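Local coordinates for protein Tv2483 (Treponema vincentii, PDB 6DET) that binds L-arginine with high selectivity and, as a lipoprotein of the family 3 extracellular solute-binding proteins, probably delivers it to an ABC transporter, at residues A[70-75]-A[244-249]; A[126-129]-A[133-136]; A[181-186]-A[205-210]. All blocks are in the same frame, centred on the assembly; numbering follows the deposited sequence.

Contact 1. Residues A[70-75]-A[244-249]; sequences CRRLGI and DETIPN
A surface salt bridge between Arg72, in the last turn of helix 61-73, and Asp244, at the turn leading into helix 246-255, carries this contact. The backbones stay well apart, with the CA atoms of Arg72 and Thr246 12.0 Å from each other, and the arginine side chain spans the gap. Its chain runs extended from CG to NE, which carries the guanidinium across to the carboxylate. The grip is end-on, both terminal nitrogens holding one oxygen: Arg72 NH1 lies 2.9 Å and Arg72 NH2 3.0 Å from Asp244 OD2. That oxygen sits close to the guanidinium plane and is met on its syn side, although the two planar groups are turned 58° apart; with N-H...O angles near 145°, the fork is bent.

The other carboxylate oxygen serves the turn itself. Asp244 OD1 accepts the backbone N of Thr246 at 3.0 Å, which defines an Asx turn, and also the Thr246 hydroxyl, OG1 to OD1 2.7 Å. These two bonds probably fix the carboxylate's rotation.

Arg72 has further acidic partners, Glu68 one turn back on its own helix and Glu240 on helix 228-243, so its positive charge is probably balanced by three carboxylates. Helix 228-243 also meets both sides of the contact through Met241, which touches Arg72 and Ile247, while Leu73 packs on Val237 of that helix and on Trp29 of helix 28-35.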
ATOM      1  N   CYS A  70      12.036 -12.924  -6.766  1.00 33.02           N
ATOM      2  CA  CYS A  70      13.378 -12.688  -7.291  1.00 29.61           C
ATOM      3  C   CYS A  70      14.230 -13.945  -7.190  1.00 32.74           C
ATOM      4  O   CYS A  70      15.038 -14.234  -8.085  1.00 35.97           O
ATOM      5  CB  CYS A  70      14.022 -11.505  -6.540  1.00 29.66           C
ATOM      6  SG  CYS A  70      13.359  -9.921  -6.965  1.00 35.31           S
ATOM      7  N   ARG A  71      14.033 -14.745  -6.136  1.00 34.44           N
ATOM      8  CA  ARG A  71      14.773 -15.993  -6.060  1.00 35.22           C
ATOM      9  C   ARG A  71      14.468 -16.860  -7.271  1.00 36.94           C
ATOM     10  O   ARG A  71      15.375 -17.402  -7.902  1.00 38.84           O
ATOM     11  CB  ARG A  71      14.451 -16.762  -4.783  1.00 41.15           C
ATOM     12  CG  ARG A  71      15.321 -18.019  -4.644  1.00 46.87           C
ATOM     13  CD  ARG A  71      14.846 -18.902  -3.516  1.00 47.59           C
ATOM     14  NE  ARG A  71      13.587 -19.552  -3.862  1.00 43.38           N
ATOM     15  CZ  ARG A  71      13.499 -20.649  -4.613  1.00 49.82           C
ATOM     16  NH1 ARG A  71      14.594 -21.219  -5.078  1.00 49.73           N
ATOM     17  NH2 ARG A  71      12.316 -21.174  -4.899  1.00 44.02           N
ATOM     18  N   ARG A  72      13.186 -16.996  -7.605  1.00 37.63           N
ATOM     19  CA  ARG A  72      12.817 -17.823  -8.753  1.00 38.33           C
ATOM     20  C   ARG A  72      13.354 -17.256 -10.060  1.00 35.89           C
ATOM     21  O   ARG A  72      13.630 -18.025 -10.995  1.00 40.25           O
ATOM     22  CB  ARG A  72      11.296 -17.964  -8.825  1.00 40.63           C
ATOM     23  CG  ARG A  72      10.730 -18.810  -7.711  1.00 33.25           C
ATOM     24  CD  ARG A  72       9.217 -19.014  -7.809  1.00 38.15           C
ATOM     25  NE  ARG A  72       8.691 -19.632  -6.599  1.00 40.70           N
ATOM     26  CZ  ARG A  72       7.575 -20.354  -6.539  1.00 43.15           C
ATOM     27  NH1 ARG A  72       6.856 -20.567  -7.636  1.00 38.60           N
ATOM     28  NH2 ARG A  72       7.174 -20.856  -5.376  1.00 44.74           N
ATOM     29  N   LEU A  73      13.445 -15.932 -10.178  1.00 36.56           N
ATOM     30  CA  LEU A  73      13.971 -15.301 -11.387  1.00 37.67           C
ATOM     31  C   LEU A  73      15.488 -15.271 -11.444  1.00 45.19           C
ATOM     32  O   LEU A  73      16.055 -14.863 -12.475  1.00 41.67           O
ATOM     33  CB  LEU A  73      13.435 -13.881 -11.518  1.00 39.27           C
ATOM     34  CG  LEU A  73      11.951 -13.794 -11.873  1.00 42.04           C
ATOM     35  CD1 LEU A  73      11.487 -12.381 -11.788  1.00 42.27           C
ATOM     36  CD2 LEU A  73      11.704 -14.364 -13.295  1.00 46.44           C
ATOM     37  N   GLY A  74      16.165 -15.735 -10.400  1.00 42.05           N
ATOM     38  CA  GLY A  74      17.619 -15.756 -10.431  1.00 41.53           C
ATOM     39  C   GLY A  74      18.266 -14.395 -10.250  1.00 39.18           C
ATOM     40  O   GLY A  74      19.410 -14.203 -10.686  1.00 41.36           O
ATOM     41  N   ILE A  75      17.590 -13.463  -9.569  1.00 40.63           N
ATOM     42  CA  ILE A  75      18.045 -12.088  -9.411  1.00 38.58           C
ATOM     43  C   ILE A  75      17.964 -11.719  -7.938  1.00 42.60           C
ATOM     44  O   ILE A  75      17.208 -12.319  -7.165  1.00 38.03           O
ATOM     45  CB  ILE A  75      17.219 -11.083 -10.258  1.00 36.25           C
ATOM     46  CG1 ILE A  75      15.757 -11.034  -9.801  1.00 35.81           C
ATOM     47  CG2 ILE A  75      17.311 -11.448 -11.748  1.00 35.76           C
ATOM     48  CD1 ILE A  75      14.883 -10.098 -10.623  1.00 40.78           C
ATOM     49  N   ASP A 244       0.624 -22.264  -6.743  1.00 32.91           N
ATOM     50  CA  ASP A 244       1.299 -23.302  -5.982  1.00 35.91           C
ATOM     51  C   ASP A 244       1.229 -23.060  -4.480  1.00 31.43           C
ATOM     52  O   ASP A 244       1.877 -23.787  -3.725  1.00 34.87           O
ATOM     53  CB  ASP A 244       2.758 -23.484  -6.444  1.00 35.49           C
ATOM     54  CG  ASP A 244       3.722 -22.391  -5.973  1.00 39.64           C
ATOM     55  OD1 ASP A 244       3.366 -21.566  -5.115  1.00 35.75           O
ATOM     56  OD2 ASP A 244       4.891 -22.407  -6.464  1.00 37.43           O
ATOM     57  N   GLU A 245       0.447 -22.072  -4.046  1.00 32.55           N
ATOM     58  CA  GLU A 245       0.054 -21.808  -2.655  1.00 40.23           C
ATOM     59  C   GLU A 245       1.141 -21.086  -1.872  1.00 35.80           C
ATOM     60  O   GLU A 245       0.953 -20.855  -0.656  1.00 33.33           O
ATOM     61  CB  GLU A 245      -0.346 -23.077  -1.890  1.00 49.02           C
ATOM     62  CG  GLU A 245      -1.749 -23.563  -2.250  1.00 76.31           C
ATOM     63  CD  GLU A 245      -2.835 -22.607  -1.766  1.00100.65           C
ATOM     64  OE1 GLU A 245      -2.834 -22.274  -0.563  1.00125.87           O
ATOM     65  OE2 GLU A 245      -3.679 -22.181  -2.587  1.00103.78           O
ATOM     66  N   THR A 246       2.249 -20.696  -2.504  1.00 31.87           N
ATOM     67  CA  THR A 246       3.281 -19.950  -1.779  1.00 36.87           C
ATOM     68  C   THR A 246       2.733 -18.624  -1.271  1.00 32.73           C
ATOM     69  O   THR A 246       2.915 -18.266  -0.098  1.00 34.87           O
ATOM     70  CB  THR A 246       4.498 -19.714  -2.675  1.00 35.93           C
ATOM     71  OG1 THR A 246       5.031 -20.971  -3.101  1.00 41.24           O
ATOM     72  CG2 THR A 246       5.589 -18.965  -1.921  1.00 33.86           C
ATOM     73  N   ILE A 247       2.037 -17.885  -2.129  1.00 35.64           N
ATOM     74  CA  ILE A 247       1.566 -16.563  -1.730  1.00 31.37           C
ATOM     75  C   ILE A 247       0.381 -16.715  -0.777  1.00 33.78           C
ATOM     76  O   ILE A 247       0.350 -16.039   0.268  1.00 31.03           O
ATOM     77  CB  ILE A 247       1.236 -15.693  -2.954  1.00 32.28           C
ATOM     78  CG1 ILE A 247       2.545 -15.255  -3.608  1.00 29.72           C
ATOM     79  CG2 ILE A 247       0.450 -14.452  -2.522  1.00 29.85           C
ATOM     80  CD1 ILE A 247       2.421 -14.462  -4.914  1.00 31.57           C
ATOM     81  N   PRO A 248      -0.596 -17.588  -1.061  1.00 30.04           N
ATOM     82  CA  PRO A 248      -1.652 -17.840  -0.066  1.00 30.13           C
ATOM     83  C   PRO A 248      -1.107 -18.167   1.308  1.00 34.24           C
ATOM     84  O   PRO A 248      -1.663 -17.734   2.323  1.00 36.00           O
ATOM     85  CB  PRO A 248      -2.411 -19.023  -0.679  1.00 33.10           C
ATOM     86  CG  PRO A 248      -2.316 -18.758  -2.173  1.00 31.94           C
ATOM     87  CD  PRO A 248      -0.900 -18.253  -2.348  1.00 30.47           C
ATOM     88  N   ASN A 249      -0.026 -18.931   1.369  1.00 33.93           N
ATOM     89  CA  ASN A 249       0.548 -19.270   2.656  1.00 34.43           C
ATOM     90  C   ASN A 249       1.291 -18.094   3.273  1.00 32.88           C
ATOM     91  O   ASN A 249       1.263 -17.939   4.496  1.00 38.75           O
ATOM     92  CB  ASN A 249       1.444 -20.495   2.522  1.00 38.52           C
ATOM     93  CG  ASN A 249       0.639 -21.778   2.474  1.00 39.86           C
ATOM     94  OD1 ASN A 249      -0.528 -21.800   2.876  1.00 39.84           O
ATOM     95  ND2 ASN A 249       1.242 -22.843   1.970  1.00 39.46           N
TER

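Contact 2. Residues A[126-129]-A[133-136]; sequences VVTL and GYQT
Leu129 and Thr128, at the end of strand 120-129, are met by a chain that turns back alongside them after three intervening residues. Gly133, at phi 79°, takes a backbone shape that glycine adopts readily, and leads directly into the residue that makes the contact.

Tyr134 follows, its CA 7.0 Å from that of Thr128. Its CG stands beside the backbone N and anti to the carbonyl carbon (chi1 -72°), a torsion that turns CG and CD2 to the threonine, with CB also in contact. Both branches of Thr128 take part: OG1 comes to 3.5 Å from Tyr134 CB, and the methyl CG2 lies 3.8 Å from Tyr134 CG. Between the branches, Thr128 CB is 3.7 Å from Tyr134 CD2, approaching the ring obliquely. The same ring atom, Tyr134 CD2, has the carbonyl oxygen Leu129 O at its edge, near the ring plane but loosely, 4.4 Å away. No hydrogen bond crosses between the segments, and the 124 Å² they bury comes from van der Waals packing.

In the fold this is a strand-to-loop connection at the far end of one lobe of a family 3 extracellular solute-binding protein, where strand 120-129 runs between strands 189-193 and 207-209 of the mixed sheet. Tyr134 reaches beyond the threonine to Asp188 and Ile210, residues next to those two flanking strands.

Past the tyrosine, Gln135 directs its CB away from the strand. Its backbone N and that of Thr136 both donate to Gln139 OE1, a side chain further along the loop that leads to strand 143-148.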
ATOM      1  N   VAL A 126     -11.950   5.347   8.195  1.00 32.02           N
ATOM      2  CA  VAL A 126     -11.754   6.522   9.041  1.00 33.08           C
ATOM      3  C   VAL A 126     -11.740   6.069  10.490  1.00 34.94           C
ATOM      4  O   VAL A 126     -12.659   5.367  10.942  1.00 39.27           O
ATOM      5  CB  VAL A 126     -12.835   7.580   8.803  1.00 37.31           C
ATOM      6  CG1 VAL A 126     -12.622   8.754   9.762  1.00 39.59           C
ATOM      7  CG2 VAL A 126     -12.774   8.056   7.364  1.00 38.08           C
ATOM      8  N   VAL A 127     -10.706   6.488  11.217  1.00 36.46           N
ATOM      9  CA  VAL A 127     -10.485   6.080  12.597  1.00 35.63           C
ATOM     10  C   VAL A 127     -10.573   7.316  13.478  1.00 40.49           C
ATOM     11  O   VAL A 127     -10.050   8.380  13.124  1.00 37.34           O
ATOM     12  CB  VAL A 127      -9.129   5.360  12.773  1.00 40.31           C
ATOM     13  CG1 VAL A 127      -8.863   5.015  14.241  1.00 50.95           C
ATOM     14  CG2 VAL A 127      -9.085   4.072  11.907  1.00 36.14           C
ATOM     15  N   THR A 128     -11.266   7.177  14.611  1.00 45.48           N
ATOM     16  CA  THR A 128     -11.399   8.239  15.600  1.00 46.64           C
ATOM     17  C   THR A 128     -11.012   7.684  16.961  1.00 50.76           C
ATOM     18  O   THR A 128     -10.726   6.490  17.101  1.00 53.61           O
ATOM     19  CB  THR A 128     -12.831   8.800  15.656  1.00 47.42           C
ATOM     20  OG1 THR A 128     -13.749   7.768  16.052  1.00 49.30           O
ATOM     21  CG2 THR A 128     -13.251   9.332  14.317  1.00 44.86           C
ATOM     22  N   LEU A 129     -11.016   8.562  17.972  1.00 45.55           N
ATOM     23  CA  LEU A 129     -10.936   8.114  19.356  1.00 44.91           C
ATOM     24  C   LEU A 129     -12.283   7.548  19.792  1.00 58.62           C
ATOM     25  O   LEU A 129     -13.331   8.144  19.531  1.00 64.41           O
ATOM     26  CB  LEU A 129     -10.522   9.269  20.260  1.00 55.25           C
ATOM     27  CG  LEU A 129      -9.175   9.911  19.926  1.00 54.89           C
ATOM     28  CD1 LEU A 129      -8.999  11.189  20.696  1.00 56.02           C
ATOM     29  CD2 LEU A 129      -8.045   8.952  20.228  1.00 57.59           C
ATOM     30  N   GLY A 133     -17.789   9.121  20.601  1.00 62.70           N
ATOM     31  CA  GLY A 133     -19.126   8.954  20.072  1.00 66.44           C
ATOM     32  C   GLY A 133     -19.253   9.116  18.576  1.00 65.57           C
ATOM     33  O   GLY A 133     -20.372   9.256  18.077  1.00 65.36           O
ATOM     34  N   TYR A 134     -18.152   9.118  17.837  1.00 63.07           N
ATOM     35  CA  TYR A 134     -18.243   9.169  16.389  1.00 59.97           C
ATOM     36  C   TYR A 134     -18.822   7.865  15.865  1.00 58.93           C
ATOM     37  O   TYR A 134     -18.291   6.786  16.147  1.00 64.23           O
ATOM     38  CB  TYR A 134     -16.863   9.409  15.783  1.00 63.97           C
ATOM     39  CG  TYR A 134     -16.345  10.812  15.987  1.00 61.67           C
ATOM     40  CD1 TYR A 134     -16.804  11.855  15.198  1.00 65.45           C
ATOM     41  CD2 TYR A 134     -15.390  11.092  16.951  1.00 63.93           C
ATOM     42  CE1 TYR A 134     -16.340  13.141  15.371  1.00 71.11           C
ATOM     43  CE2 TYR A 134     -14.916  12.378  17.129  1.00 71.91           C
ATOM     44  CZ  TYR A 134     -15.399  13.399  16.336  1.00 73.78           C
ATOM     45  OH  TYR A 134     -14.942  14.688  16.499  1.00 75.60           O
ATOM     46  N   GLN A 135     -19.887   7.961  15.071  1.00 55.71           N
ATOM     47  CA  GLN A 135     -20.493   6.761  14.498  1.00 55.20           C
ATOM     48  C   GLN A 135     -20.619   6.862  12.980  1.00 49.79           C
ATOM     49  O   GLN A 135     -20.495   5.852  12.278  1.00 54.81           O
ATOM     50  CB  GLN A 135     -21.863   6.494  15.144  1.00 58.15           C
ATOM     51  CG  GLN A 135     -21.802   5.993  16.590  1.00 92.88           C
ATOM     52  CD  GLN A 135     -21.246   4.586  16.711  1.00133.77           C
ATOM     53  OE1 GLN A 135     -20.177   4.376  17.279  1.00152.05           O
ATOM     54  NE2 GLN A 135     -21.977   3.613  16.185  1.00157.28           N
ATOM     55  N   THR A 136     -20.853   8.062  12.459  1.00 53.10           N
ATOM     56  CA  THR A 136     -21.138   8.232  11.045  1.00 49.28           C
ATOM     57  C   THR A 136     -20.160   9.212  10.409  1.00 51.99           C
ATOM     58  O   THR A 136     -19.575  10.068  11.079  1.00 45.93           O
ATOM     59  CB  THR A 136     -22.570   8.727  10.816  1.00 51.28           C
ATOM     60  OG1 THR A 136     -22.708  10.069  11.298  1.00 48.58           O
ATOM     61  CG2 THR A 136     -23.555   7.832  11.543  1.00 49.84           C
TER

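Contact 3. Residues A[181-186]-A[205-210]; sequences ALDSGT and PQYSII
Leu182 lays its CD2 methyl against the CD1 and CE1 atoms of Tyr207, 3.7 Å from Tyr207 CD1 and 3.8 Å from Tyr207 CE1. The leucine has CG anti to its backbone N (chi1 -167°), which carries CG out from helix 175-184, and chi2 then turns CD2 to the ring. Leucine and tyrosine point oppositely as they pass; CD2 rests obliquely by the CD1-CE1 bond while the phenol oxygen travels on to the next helical residue.

There the hydroxyl is received by Asp183. Tyr207 OH donates to Asp183 OD1 at 2.6 Å, a short bond that uses the syn lone pair of OD1, on the side of OD2. The remaining oxygen, Asp183 OD2, is 3.3 Å from Tyr207 OH. Carboxylate and ring are almost coplanar, with planes 5° apart, and OD1 lies at the ring edge, in its plane; it is also 3.5 Å from Tyr207 CE1. A hydroxyl bond at the end of the ring and a methyl beside it together would hold the ring's tilt.

Within the strand segment, Gln206 folds its CG over the centre of one face of Tyr207, 3.6 Å above the plane, as the residue just before it in sequence. The contact pairs a buried leucine with an exposed aspartate; 136 Å² is buried in all.

The geometry is that of a helix packed on the sheet of an alpha/beta lobe. Leu182 also touches Leu129, and Tyr207 packs on Val127 and Leu129, all on the adjoining strand 120-129; Tyr179, one turn earlier on helix 175-184, meets the tyrosine ring with planes about 55° apart, and Leu201 of helix 200-203 touches it as well.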
ATOM      1  N   ALA A 181      -1.305  12.524  16.026  1.00 51.71           N
ATOM      2  CA  ALA A 181      -2.212  13.661  15.928  1.00 53.88           C
ATOM      3  C   ALA A 181      -3.582  13.299  16.483  1.00 54.80           C
ATOM      4  O   ALA A 181      -4.242  14.128  17.120  1.00 50.15           O
ATOM      5  CB  ALA A 181      -2.316  14.122  14.475  1.00 46.70           C
ATOM      6  N   LEU A 182      -4.009  12.049  16.274  1.00 55.37           N
ATOM      7  CA  LEU A 182      -5.285  11.597  16.815  1.00 49.21           C
ATOM      8  C   LEU A 182      -5.246  11.559  18.337  1.00 57.49           C
ATOM      9  O   LEU A 182      -6.207  11.974  19.000  1.00 55.74           O
ATOM     10  CB  LEU A 182      -5.647  10.218  16.245  1.00 44.50           C
ATOM     11  CG  LEU A 182      -7.086   9.758  16.480  1.00 52.75           C
ATOM     12  CD1 LEU A 182      -8.074  10.729  15.854  1.00 51.95           C
ATOM     13  CD2 LEU A 182      -7.316   8.357  15.955  1.00 55.80           C
ATOM     14  N   ASP A 183      -4.145  11.066  18.909  1.00 55.27           N
ATOM     15  CA  ASP A 183      -3.965  11.149  20.357  1.00 59.30           C
ATOM     16  C   ASP A 183      -3.820  12.597  20.809  1.00 60.05           C
ATOM     17  O   ASP A 183      -4.267  12.957  21.907  1.00 63.63           O
ATOM     18  CB  ASP A 183      -2.735  10.332  20.777  1.00 55.40           C
ATOM     19  CG  ASP A 183      -2.816   8.867  20.351  1.00 60.11           C
ATOM     20  OD1 ASP A 183      -3.923   8.371  20.041  1.00 58.44           O
ATOM     21  OD2 ASP A 183      -1.758   8.201  20.324  1.00 61.25           O
ATOM     22  N   SER A 184      -3.218  13.445  19.970  1.00 73.01           N
ATOM     23  CA  SER A 184      -2.925  14.822  20.359  1.00 71.34           C
ATOM     24  C   SER A 184      -4.169  15.695  20.385  1.00 70.39           C
ATOM     25  O   SER A 184      -4.235  16.639  21.166  1.00 69.42           O
ATOM     26  CB  SER A 184      -1.919  15.451  19.389  1.00 72.26           C
ATOM     27  OG  SER A 184      -0.634  14.866  19.485  1.00 74.53           O
ATOM     28  N   GLY A 185      -5.146  15.434  19.518  1.00 59.67           N
ATOM     29  CA  GLY A 185      -6.170  16.420  19.248  1.00 56.89           C
ATOM     30  C   GLY A 185      -5.812  17.385  18.138  1.00 62.19           C
ATOM     31  O   GLY A 185      -6.567  18.335  17.890  1.00 59.66           O
ATOM     32  N   THR A 186      -4.662  17.182  17.489  1.00 60.83           N
ATOM     33  CA  THR A 186      -4.294  17.933  16.294  1.00 71.64           C
ATOM     34  C   THR A 186      -5.270  17.665  15.159  1.00 63.14           C
ATOM     35  O   THR A 186      -5.436  18.495  14.256  1.00 58.76           O
ATOM     36  CB  THR A 186      -2.867  17.540  15.898  1.00 82.85           C
ATOM     37  OG1 THR A 186      -1.972  17.971  16.933  1.00 89.17           O
ATOM     38  CG2 THR A 186      -2.452  18.144  14.562  1.00 89.96           C
ATOM     39  N   PRO A 205      -8.178  -0.964  20.898  1.00142.73           N
ATOM     40  CA  PRO A 205      -9.563  -0.474  20.827  1.00116.10           C
ATOM     41  C   PRO A 205      -9.832   0.841  21.541  1.00 96.65           C
ATOM     42  O   PRO A 205     -10.994   1.164  21.809  1.00 78.90           O
ATOM     43  CB  PRO A 205     -10.344  -1.595  21.505  1.00107.50           C
ATOM     44  CG  PRO A 205      -9.450  -1.965  22.567  1.00118.51           C
ATOM     45  CD  PRO A 205      -8.087  -2.056  21.878  1.00131.28           C
ATOM     46  N   GLN A 206      -8.786   1.586  21.892  1.00 84.03           N
ATOM     47  CA  GLN A 206      -8.940   2.994  22.232  1.00 69.48           C
ATOM     48  C   GLN A 206      -9.391   3.767  20.999  1.00 70.29           C
ATOM     49  O   GLN A 206      -9.625   4.977  21.060  1.00 58.57           O
ATOM     50  CB  GLN A 206      -7.621   3.564  22.765  1.00 72.38           C
ATOM     51  CG  GLN A 206      -6.441   3.412  21.821  1.00 86.39           C
ATOM     52  CD  GLN A 206      -5.187   4.089  22.331  1.00109.72           C
ATOM     53  OE1 GLN A 206      -5.213   5.251  22.737  1.00143.86           O
ATOM     54  NE2 GLN A 206      -4.079   3.360  22.319  1.00 96.19           N
ATOM     55  N   TYR A 207      -9.495   3.080  19.866  1.00 81.90           N
ATOM     56  CA  TYR A 207      -9.812   3.700  18.594  1.00 72.05           C
ATOM     57  C   TYR A 207     -11.120   3.134  18.063  1.00 75.08           C
ATOM     58  O   TYR A 207     -11.460   1.973  18.306  1.00 88.52           O
ATOM     59  CB  TYR A 207      -8.683   3.471  17.575  1.00 56.53           C
ATOM     60  CG  TYR A 207      -7.372   4.110  17.979  1.00 48.41           C
ATOM     61  CD1 TYR A 207      -7.303   5.459  18.287  1.00 55.25           C
ATOM     62  CD2 TYR A 207      -6.207   3.363  18.073  1.00 53.67           C
ATOM     63  CE1 TYR A 207      -6.104   6.055  18.662  1.00 47.72           C
ATOM     64  CE2 TYR A 207      -4.995   3.954  18.444  1.00 49.15           C
ATOM     65  CZ  TYR A 207      -4.962   5.299  18.745  1.00 47.41           C
ATOM     66  OH  TYR A 207      -3.784   5.900  19.121  1.00 51.53           O
ATOM     67  N   SER A 208     -11.853   3.970  17.343  1.00 60.62           N
ATOM     68  CA  SER A 208     -13.132   3.595  16.766  1.00 65.09           C
ATOM     69  C   SER A 208     -13.052   3.735  15.254  1.00 44.74           C
ATOM     70  O   SER A 208     -12.461   4.687  14.738  1.00 52.43           O
ATOM     71  CB  SER A 208     -14.269   4.464  17.332  1.00 67.22           C
ATOM     72  OG  SER A 208     -15.439   4.356  16.536  1.00 64.22           O
ATOM     73  N   ILE A 209     -13.613   2.775  14.547  1.00 50.06           N
ATOM     74  CA  ILE A 209     -13.702   2.839  13.099  1.00 41.85           C
ATOM     75  C   ILE A 209     -15.116   3.229  12.703  1.00 53.53           C
ATOM     76  O   ILE A 209     -16.095   2.596  13.126  1.00 52.64           O
ATOM     77  CB  ILE A 209     -13.308   1.499  12.449  1.00 45.84           C
ATOM     78  CG1 ILE A 209     -11.881   1.103  12.811  1.00 49.91           C
ATOM     79  CG2 ILE A 209     -13.427   1.588  10.937  1.00 50.07           C
ATOM     80  CD1 ILE A 209     -11.579  -0.360  12.488  1.00 56.60           C
ATOM     81  N   ILE A 210     -15.228   4.269  11.879  1.00 41.93           N
ATOM     82  CA  ILE A 210     -16.523   4.605  11.302  1.00 50.15           C
ATOM     83  C   ILE A 210     -16.976   3.474  10.389  1.00 53.52           C
ATOM     84  O   ILE A 210     -16.239   3.041   9.495  1.00 42.27           O
ATOM     85  CB  ILE A 210     -16.443   5.937  10.543  1.00 54.61           C
ATOM     86  CG1 ILE A 210     -15.969   7.067  11.469  1.00 48.14           C
ATOM     87  CG2 ILE A 210     -17.787   6.268   9.925  1.00 72.44           C
ATOM     88  CD1 ILE A 210     -16.799   7.254  12.700  1.00 54.04           C
TER

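How the contacts relate
Contacts 2 and 3 form one neighbourhood, with centres 8 Å apart, because strands 120-129 and 207-209 are antiparallel neighbours in the mixed sheet. Probable backbone hydrogen bonds join them, Thr128 N to Ser208 O at 2.8 Å and Val126 O to Ile210 N at 2.9 Å, and Leu129 CD1 packs 3.4 Å from Leu182 O. Contact 1 stands apart on the opposite side of the chain's centre, its own centre about 40 Å from that of contact 2 and about 38 Å from that of contact 3. In sequence it encloses both. The bound arginine lies between these two regions, in the cleft between the lobes.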